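Local coordinates for protein enterotoxin SEN variant (Staphylococcus aureus, PDB 6KRY) that probably acts as a toxin of the staphylococcal and streptococcal superantigen family, whose members bridge MHC class II molecules and T-cell receptors, at residues Asn5-Lys10 and Tyr189-Asn194; Glu148-Val153 and Gly174-His179. All blocks are in the same frame, centred on the assembly; numbering follows the deposited sequence.

Contact 1: residues Asn5-Lys10 and Tyr189-Asn194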
ATOM      1  N   ASN A   5     -21.572   2.239  11.238  1.00 14.96           N
ATOM      2  CA  ASN A   5     -21.881   0.857  11.592  1.00 16.82           C
ATOM      3  C   ASN A   5     -21.520  -0.120  10.460  1.00 17.49           C
ATOM      4  O   ASN A   5     -21.591  -1.316  10.660  1.00 18.40           O
ATOM      5  CB  ASN A   5     -23.336   0.723  12.063  1.00 17.48           C
ATOM      6  CG  ASN A   5     -23.490   1.260  13.474  1.00 17.12           C
ATOM      7  OD1 ASN A   5     -22.542   1.192  14.245  1.00 17.26           O
ATOM      8  ND2 ASN A   5     -24.653   1.781  13.835  1.00 15.57           N
ATOM      9  N   ASP A   6     -21.052   0.388   9.319  1.00 18.14           N
ATOM     10  CA  ASP A   6     -20.454  -0.421   8.282  1.00 20.99           C
ATOM     11  C   ASP A   6     -18.937  -0.562   8.491  1.00 21.20           C
ATOM     12  O   ASP A   6     -18.268  -1.319   7.758  1.00 25.54           O
ATOM     13  CB  ASP A   6     -20.645   0.224   6.905  1.00 26.05           C
ATOM     14  CG  ASP A   6     -22.068   0.130   6.399  1.00 30.90           C
ATOM     15  OD1 ASP A   6     -22.785  -0.782   6.861  1.00 32.54           O
ATOM     16  OD2 ASP A   6     -22.439   0.970   5.552  1.00 37.34           O
ATOM     17  N   LEU A   7     -18.354   0.195   9.423  1.00 17.05           N
ATOM     18  CA  LEU A   7     -16.908   0.147   9.631  1.00 17.06           C
ATOM     19  C   LEU A   7     -16.592  -0.806  10.776  1.00 18.17           C
ATOM     20  O   LEU A   7     -17.345  -0.871  11.740  1.00 15.32           O
ATOM     21  CB  LEU A   7     -16.389   1.539   9.956  1.00 16.29           C
ATOM     22  CG  LEU A   7     -16.550   2.570   8.847  1.00 15.74           C
ATOM     23  CD1 LEU A   7     -16.113   3.907   9.388  1.00 16.61           C
ATOM     24  CD2 LEU A   7     -15.745   2.175   7.607  1.00 17.48           C
ATOM     25  N   LYS A   8     -15.488  -1.535  10.653  1.00 17.19           N
ATOM     26  CA  LYS A   8     -15.053  -2.473  11.693  1.00 18.44           C
ATOM     27  C   LYS A   8     -14.418  -1.688  12.850  1.00 16.59           C
ATOM     28  O   LYS A   8     -13.946  -0.555  12.691  1.00 14.94           O
ATOM     29  CB  LYS A   8     -14.033  -3.468  11.135  1.00 21.40           C
ATOM     30  CG  LYS A   8     -14.461  -4.244   9.903  1.00 27.47           C
ATOM     31  CD  LYS A   8     -15.470  -5.317  10.180  1.00 31.54           C
ATOM     32  CE  LYS A   8     -15.918  -6.020   8.914  1.00 36.84           C
ATOM     33  NZ  LYS A   8     -16.881  -5.192   8.141  1.00 40.10           N
ATOM     34  N   LYS A   9     -14.380  -2.328  14.009  1.00 16.66           N
ATOM     35  CA  LYS A   9     -13.943  -1.714  15.234  1.00 18.76           C
ATOM     36  C   LYS A   9     -12.502  -2.142  15.560  1.00 18.46           C
ATOM     37  O   LYS A   9     -12.190  -3.314  15.479  1.00 18.26           O
ATOM     38  CB  LYS A   9     -14.887  -2.164  16.351  1.00 23.30           C
ATOM     39  CG  LYS A   9     -15.287  -1.072  17.315  1.00 31.09           C
ATOM     40  CD  LYS A   9     -16.448  -1.440  18.210  1.00 36.13           C
ATOM     41  CE  LYS A   9     -16.115  -1.297  19.684  1.00 44.04           C
ATOM     42  NZ  LYS A   9     -15.230  -0.134  19.988  1.00 45.21           N
ATOM     43  N   LYS A  10     -11.645  -1.195  15.969  1.00 16.34           N
ATOM     44  CA  LYS A  10     -10.294  -1.536  16.400  1.00 17.25           C
ATOM     45  C   LYS A  10     -10.286  -2.585  17.536  1.00 18.18           C
ATOM     46  O   LYS A  10      -9.431  -3.471  17.547  1.00 17.61           O
ATOM     47  CB  LYS A  10      -9.551  -0.291  16.890  1.00 17.29           C
ATOM     48  CG  LYS A  10      -8.124  -0.561  17.316  1.00 15.64           C
ATOM     49  CD  LYS A  10      -7.422   0.665  17.799  1.00 16.49           C
ATOM     50  CE  LYS A  10      -5.980   0.405  18.129  1.00 16.19           C
ATOM     51  NZ  LYS A  10      -5.291   1.658  18.454  1.00 16.19           N
ATOM     52  N   TYR A 189     -13.438   3.806  -0.904  1.00 20.18           N
ATOM     53  CA  TYR A 189     -12.810   3.893   0.360  1.00 19.72           C
ATOM     54  C   TYR A 189     -12.283   2.523   0.795  1.00 17.42           C
ATOM     55  O   TYR A 189     -12.695   1.503   0.263  1.00 15.80           O
ATOM     56  CB  TYR A 189     -13.773   4.496   1.383  1.00 23.31           C
ATOM     57  CG  TYR A 189     -14.828   3.568   1.941  1.00 27.04           C
ATOM     58  CD1 TYR A 189     -16.094   3.491   1.374  1.00 32.53           C
ATOM     59  CD2 TYR A 189     -14.581   2.801   3.071  1.00 28.65           C
ATOM     60  CE1 TYR A 189     -17.074   2.662   1.907  1.00 34.32           C
ATOM     61  CE2 TYR A 189     -15.543   1.967   3.609  1.00 30.51           C
ATOM     62  CZ  TYR A 189     -16.803   1.916   3.041  1.00 35.68           C
ATOM     63  OH  TYR A 189     -17.756   1.111   3.597  1.00 42.42           O
ATOM     64  N   TYR A 190     -11.323   2.561   1.726  1.00 13.69           N
ATOM     65  CA  TYR A 190     -10.912   1.416   2.501  1.00 13.98           C
ATOM     66  C   TYR A 190     -11.227   1.674   3.979  1.00 13.59           C
ATOM     67  O   TYR A 190     -11.115   2.811   4.467  1.00 13.86           O
ATOM     68  CB  TYR A 190      -9.416   1.152   2.354  1.00 14.54           C
ATOM     69  CG  TYR A 190      -8.937   0.793   0.971  1.00 15.59           C
ATOM     70  CD1 TYR A 190      -9.629  -0.111   0.176  1.00 17.88           C
ATOM     71  CD2 TYR A 190      -7.743   1.289   0.485  1.00 15.83           C
ATOM     72  CE1 TYR A 190      -9.199  -0.440  -1.098  1.00 18.44           C
ATOM     73  CE2 TYR A 190      -7.280   0.952  -0.772  1.00 16.73           C
ATOM     74  CZ  TYR A 190      -8.003   0.069  -1.566  1.00 19.41           C
ATOM     75  OH  TYR A 190      -7.559  -0.295  -2.805  1.00 19.24           O
ATOM     76  N   ASP A 191     -11.612   0.609   4.677  1.00 12.78           N
ATOM     77  CA  ASP A 191     -11.802   0.633   6.082  1.00 12.91           C
ATOM     78  C   ASP A 191     -10.458   0.289   6.723  1.00 12.34           C
ATOM     79  O   ASP A 191      -9.926  -0.799   6.500  1.00 13.34           O
ATOM     80  CB  ASP A 191     -12.908  -0.357   6.436  1.00 12.93           C
ATOM     81  CG  ASP A 191     -13.178  -0.611   7.908  1.00 15.00           C
ATOM     82  OD1 ASP A 191     -12.387  -0.128   8.777  1.00 14.91           O
ATOM     83  OD2 ASP A 191     -14.207  -1.324   8.191  1.00 15.24           O
ATOM     84  N   LEU A 192      -9.945   1.200   7.545  1.00 12.26           N
ATOM     85  CA  LEU A 192      -8.655   1.078   8.195  1.00 12.65           C
ATOM     86  C   LEU A 192      -8.554  -0.155   9.096  1.00 11.94           C
ATOM     87  O   LEU A 192      -7.442  -0.655   9.288  1.00 10.40           O
ATOM     88  CB  LEU A 192      -8.349   2.342   9.011  1.00 14.73           C
ATOM     89  CG  LEU A 192      -8.153   3.631   8.210  1.00 15.95           C
ATOM     90  CD1 LEU A 192      -7.973   4.802   9.156  1.00 17.48           C
ATOM     91  CD2 LEU A 192      -6.976   3.517   7.250  1.00 17.35           C
ATOM     92  N   TYR A 193      -9.674  -0.613   9.674  1.00 11.21           N
ATOM     93  CA  TYR A 193      -9.638  -1.702  10.633  1.00 12.06           C
ATOM     94  C   TYR A 193     -10.171  -2.986  10.011  1.00 14.41           C
ATOM     95  O   TYR A 193     -10.426  -3.937  10.724  1.00 15.32           O
ATOM     96  CB  TYR A 193     -10.387  -1.268  11.892  1.00 11.97           C
ATOM     97  CG  TYR A 193      -9.657  -0.174  12.624  1.00 11.98           C
ATOM     98  CD1 TYR A 193      -8.409  -0.390  13.170  1.00 11.51           C
ATOM     99  CD2 TYR A 193     -10.203   1.091  12.746  1.00 12.37           C
ATOM    100  CE1 TYR A 193      -7.729   0.618  13.845  1.00 12.08           C
ATOM    101  CE2 TYR A 193      -9.523   2.117  13.390  1.00 12.60           C
ATOM    102  CZ  TYR A 193      -8.289   1.877  13.948  1.00 11.79           C
ATOM    103  OH  TYR A 193      -7.671   2.894  14.588  1.00 12.27           O
ATOM    104  N   ASN A 194     -10.399  -2.984   8.698  1.00 14.72           N
ATOM    105  CA  ASN A 194     -10.859  -4.155   7.972  1.00 18.12           C
ATOM    106  C   ASN A 194      -9.653  -4.764   7.246  1.00 20.94           C
ATOM    107  O   ASN A 194      -9.531  -4.645   6.042  1.00 23.42           O
ATOM    108  CB  ASN A 194     -11.946  -3.832   6.954  1.00 20.56           C
ATOM    109  CG  ASN A 194     -12.495  -5.060   6.252  1.00 26.82           C
ATOM    110  OD1 ASN A 194     -12.502  -6.148   6.799  1.00 26.92           O
ATOM    111  ND2 ASN A 194     -12.884  -4.911   4.996  1.00 31.27           N
TER
HETATM  112  O   HOH W   1     -15.738  -2.447   6.451  1.00 28.92           O
HETATM  113  O   HOH W   2     -16.932  -0.727   5.153  1.00 35.35           O
HETATM  114  O   HOH W   3     -13.220   1.334  10.996  1.00 15.24           O
HETATM  115  O   HOH W   4     -11.970  -5.005  13.032  1.00 28.21           O

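Contact 2: residues Glu148-Val153 and Gly174-His179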
ATOM      1  N   GLU A 148       0.444   2.837  -3.063  1.00  9.16           N
ATOM      2  CA  GLU A 148       1.460   3.853  -2.730  1.00 10.34           C
ATOM      3  C   GLU A 148       0.826   4.994  -1.934  1.00 10.34           C
ATOM      4  O   GLU A 148       1.356   5.398  -0.898  1.00  9.72           O
ATOM      5  CB  GLU A 148       2.150   4.378  -3.979  1.00 10.77           C
ATOM      6  CG  GLU A 148       3.141   5.483  -3.673  1.00 11.67           C
ATOM      7  CD  GLU A 148       4.053   5.861  -4.833  1.00 12.96           C
ATOM      8  OE1 GLU A 148       4.178   5.068  -5.819  1.00 12.66           O
ATOM      9  OE2 GLU A 148       4.601   6.982  -4.763  1.00 13.47           O
ATOM     10  N   LEU A 149      -0.308   5.503  -2.419  1.00 10.31           N
ATOM     11  CA  LEU A 149      -1.022   6.630  -1.749  1.00 11.43           C
ATOM     12  C   LEU A 149      -1.514   6.218  -0.353  1.00 10.98           C
ATOM     13  O   LEU A 149      -1.310   6.951   0.615  1.00 10.14           O
ATOM     14  CB  LEU A 149      -2.201   7.114  -2.602  1.00 12.00           C
ATOM     15  CG  LEU A 149      -1.862   7.560  -4.022  1.00 12.50           C
ATOM     16  CD1 LEU A 149      -3.086   8.126  -4.726  1.00 13.94           C
ATOM     17  CD2 LEU A 149      -0.718   8.588  -4.013  1.00 14.13           C
ATOM     18  N   ASP A 150      -2.195   5.065  -0.275  1.00 11.41           N
ATOM     19  CA  ASP A 150      -2.755   4.515   0.954  1.00 11.14           C
ATOM     20  C   ASP A 150      -1.643   4.326   1.997  1.00 11.58           C
ATOM     21  O   ASP A 150      -1.775   4.720   3.151  1.00 11.50           O
ATOM     22  CB  ASP A 150      -3.480   3.203   0.664  1.00 12.46           C
ATOM     23  CG  ASP A 150      -4.411   2.690   1.738  1.00 13.78           C
ATOM     24  OD1 ASP A 150      -4.784   3.477   2.636  1.00 14.78           O
ATOM     25  OD2 ASP A 150      -4.761   1.487   1.644  1.00 15.75           O
ATOM     26  N   THR A 151      -0.529   3.730   1.587  1.00  9.95           N
ATOM     27  CA  THR A 151       0.531   3.439   2.498  1.00 10.62           C
ATOM     28  C   THR A 151       1.123   4.733   3.063  1.00 10.55           C
ATOM     29  O   THR A 151       1.337   4.825   4.261  1.00  9.45           O
ATOM     30  CB  THR A 151       1.636   2.618   1.830  1.00 10.76           C
ATOM     31  OG1 THR A 151       1.074   1.386   1.398  1.00 11.73           O
ATOM     32  CG2 THR A 151       2.772   2.359   2.785  1.00 11.89           C
ATOM     33  N   LYS A 152       1.382   5.723   2.193  1.00  9.80           N
ATOM     34  CA  LYS A 152       1.935   7.003   2.627  1.00 10.89           C
ATOM     35  C   LYS A 152       0.999   7.723   3.614  1.00 11.00           C
ATOM     36  O   LYS A 152       1.442   8.231   4.668  1.00 11.72           O
ATOM     37  CB  LYS A 152       2.228   7.862   1.403  1.00 11.47           C
ATOM     38  CG  LYS A 152       3.466   7.430   0.651  1.00 11.64           C
ATOM     39  CD  LYS A 152       3.744   8.253  -0.567  1.00 11.50           C
ATOM     40  CE  LYS A 152       5.122   7.918  -1.099  1.00 13.68           C
ATOM     41  NZ  LYS A 152       5.348   8.421  -2.480  1.00 14.44           N
ATOM     42  N   VAL A 153      -0.307   7.684   3.354  1.00 11.13           N
ATOM     43  CA  VAL A 153      -1.291   8.220   4.315  1.00 10.79           C
ATOM     44  C   VAL A 153      -1.285   7.430   5.642  1.00 10.26           C
ATOM     45  O   VAL A 153      -1.247   8.040   6.733  1.00 10.39           O
ATOM     46  CB  VAL A 153      -2.701   8.227   3.706  1.00 11.61           C
ATOM     47  CG1 VAL A 153      -3.774   8.636   4.695  1.00 11.81           C
ATOM     48  CG2 VAL A 153      -2.745   9.191   2.549  1.00 12.10           C
ATOM     49  N   GLY A 174     -12.351   3.990  11.445  1.00 12.66           N
ATOM     50  CA  GLY A 174     -11.857   4.978  10.513  1.00 13.07           C
ATOM     51  C   GLY A 174     -11.837   4.461   9.100  1.00 12.64           C
ATOM     52  O   GLY A 174     -11.749   3.267   8.849  1.00 11.51           O
ATOM     53  N   CYS A 175     -11.808   5.401   8.158  1.00 12.42           N
ATOM     54  CA  CYS A 175     -11.716   5.023   6.785  1.00 13.38           C
ATOM     55  C   CYS A 175     -11.005   6.126   5.967  1.00 12.99           C
ATOM     56  O   CYS A 175     -10.872   7.273   6.383  1.00 13.72           O
ATOM     57  CB  CYS A 175     -13.080   4.698   6.221  1.00 14.14           C
ATOM     58  SG  CYS A 175     -14.193   6.124   6.192  1.00 20.16           S
ATOM     59  N   ILE A 176     -10.535   5.701   4.802  1.00 12.69           N
ATOM     60  CA  ILE A 176      -9.792   6.515   3.870  1.00 13.16           C
ATOM     61  C   ILE A 176     -10.515   6.468   2.528  1.00 12.81           C
ATOM     62  O   ILE A 176     -10.716   5.437   1.968  1.00 11.40           O
ATOM     63  CB  ILE A 176      -8.327   6.073   3.771  1.00 13.71           C
ATOM     64  CG1 ILE A 176      -7.632   6.965   2.751  1.00 13.75           C
ATOM     65  CG2 ILE A 176      -8.169   4.592   3.443  1.00 14.80           C
ATOM     66  CD1 ILE A 176      -6.143   6.805   2.655  1.00 14.25           C
ATOM     67  N   PHE A 177     -10.922   7.657   2.061  1.00 15.30           N
ATOM     68  CA  PHE A 177     -11.661   7.840   0.842  1.00 16.02           C
ATOM     69  C   PHE A 177     -10.777   8.465  -0.232  1.00 13.98           C
ATOM     70  O   PHE A 177     -10.125   9.439   0.031  1.00 14.47           O
ATOM     71  CB  PHE A 177     -12.789   8.852   1.045  1.00 19.92           C
ATOM     72  CG  PHE A 177     -14.124   8.234   1.331  1.00 23.52           C
ATOM     73  CD1 PHE A 177     -14.958   7.864   0.287  1.00 25.37           C
ATOM     74  CD2 PHE A 177     -14.520   7.998   2.639  1.00 26.48           C
ATOM     75  CE1 PHE A 177     -16.191   7.280   0.550  1.00 28.49           C
ATOM     76  CE2 PHE A 177     -15.744   7.409   2.896  1.00 27.12           C
ATOM     77  CZ  PHE A 177     -16.575   7.068   1.852  1.00 28.58           C
ATOM     78  N   PHE A 178     -10.854   7.932  -1.441  1.00 13.75           N
ATOM     79  CA  PHE A 178     -10.123   8.423  -2.588  1.00 14.72           C
ATOM     80  C   PHE A 178     -11.140   9.077  -3.516  1.00 16.28           C
ATOM     81  O   PHE A 178     -12.029   8.377  -4.004  1.00 18.63           O
ATOM     82  CB  PHE A 178      -9.369   7.280  -3.274  1.00 14.73           C
ATOM     83  CG  PHE A 178      -8.312   6.658  -2.393  1.00 15.51           C
ATOM     84  CD1 PHE A 178      -8.630   5.647  -1.505  1.00 16.76           C
ATOM     85  CD2 PHE A 178      -7.006   7.125  -2.426  1.00 18.00           C
ATOM     86  CE1 PHE A 178      -7.657   5.091  -0.686  1.00 17.35           C
ATOM     87  CE2 PHE A 178      -6.038   6.579  -1.593  1.00 17.53           C
ATOM     88  CZ  PHE A 178      -6.369   5.559  -0.734  1.00 18.37           C
ATOM     89  N   HIS A 179     -11.037  10.393  -3.700  1.00 15.98           N
ATOM     90  CA  HIS A 179     -12.041  11.190  -4.465  1.00 17.98           C
ATOM     91  C   HIS A 179     -11.406  11.756  -5.730  1.00 18.26           C
ATOM     92  O   HIS A 179     -10.334  12.335  -5.643  1.00 17.66           O
ATOM     93  CB  HIS A 179     -12.540  12.393  -3.647  1.00 20.00           C
ATOM     94  CG  HIS A 179     -13.532  12.009  -2.609  1.00 23.90           C
ATOM     95  ND1 HIS A 179     -13.206  11.944  -1.271  1.00 25.20           N
ATOM     96  CD2 HIS A 179     -14.823  11.613  -2.717  1.00 25.34           C
ATOM     97  CE1 HIS A 179     -14.274  11.558  -0.582  1.00 25.59           C
ATOM     98  NE2 HIS A 179     -15.266  11.315  -1.448  1.00 26.88           N
TER

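Contact 1: residues Asn5-Lys10 and Tyr189-Asn194
Tyr193, Lys8 and Asp191 carry most of the contact between the N-terminal segment 5-10 and the end of strand 188-191 with its following turn. The backbone N of Lys8 donates to Asp191 OD2 over 2.8 Å in a nearly straight bond (170° at the hydrogen), using the oxygen's syn lone pair. A chi1 of 174° swings the Asp191 carboxylate away from the Asp191 backbone N and out to the Lys8 N-H, while OD1 accepts from Tyr193 N at 2.9 Å, from above the carboxylate plane. The latter bond makes an Asx turn inside the type I turn Asp191-Asn194. Leu7 CD2 packs 3.8 Å from Asp191 CG and also touches the Tyr189 ring.

The Lys8 side chain crosses Asp191 at about a right angle, its CG 3.4 Å from Asp191 OD2; the same carbon lies 3.9 Å from Asn194 CB. Its bent chain leaves NZ 4.7 Å from Asp191 OD2, and a water between them holds NZ only weakly. Tyr193 CB packs 3.7 Å from Lys8 O. Lys10 lays CB over one face of the Tyr193 ring, 3.8 Å from its centroid, a CH-pi contact. Lys10 NZ bonds carbonyls including that of Asn165, and Tyr193 OH bonds Ile163 O.

OD1 thus holds the turn through Tyr193 N-H and OD2 takes the Lys8 N-H, one carboxylate joining both segments; the nearby Lys8 ammonium would probably favour ionised Asp191.

Contact 2: residues Glu148-Val153 and Gly174-His179
Helix 146-161 lies across the mixed sheet of the beta-grasp domain, and here its segment 148-153 packs on strand 173-180, with the axes of these short segments 10.5 Å apart at closest approach and 139° between their directions. The interface is wholly buried and has no hydrogen bond across it: Ile176 and Phe178, two residues apart on the strand, point into the helix and meet Leu149, Asp150 and Val153.

Ile176 reaches the helix with its extended branch. CG1 is anti to the backbone N (chi1 179°) and the chain stays extended at chi2, which carries CD1 to 3.6 Å from Val153 CG1; the two side chains meet tip to tip. The same methyl lies 3.6 Å from Asp150 OD1, and the other branch, CG2, comes almost as near to that oxygen, so Ile176 packs obliquely against the carboxylate as well as against the valine.

The Phe178 ring presents its edge to the helix. CE2 is 4.0 Å from Leu149 CB, and CZ lies at the same distance, 4.0 Å, from Asp150 CB; both methylenes sit near the ring plane, so the ring enters edge-on beside two consecutive helix residues. Phe188 on the next strand meets this ring with planes about 20° apart, and Ile220 of strand 218-225 also touches it.

Although Asp150 is buried among apolar groups, its carboxylate has polar partners: OD1 forms a salt bridge with Arg154 NE, one turn on in the helix, and OD2 is hydrogen-bonded to Tyr207 OH. Those bonds would offset much of the cost of burying the charge, leaving CB and OD1 to touch Phe178 and Ile176 while apolar side chains supply the rest of the interface.

The two contacts share the beta-grasp sheet, in which strands 173-180 and 188-191 are antiparallel neighbours; their centres are about 13 Å apart. Backbone bonds join them directly, Tyr190 N to Ile176 O at 2.9 Å and Leu192 N to Gly174 O at 3.0 Å. Tyr190 also reaches the helix, CD2 lying 3.2 Å from Asp150 OD2. Contact 2 is buried between helix and sheet, about 9 Å from the centre of the chain, whereas contact 1 is partly exposed and lies about 16 Å from it, where the N-terminal segment runs beside the outermost strand. Leu7 also packs on Cys175, linking that segment to strand 173-180.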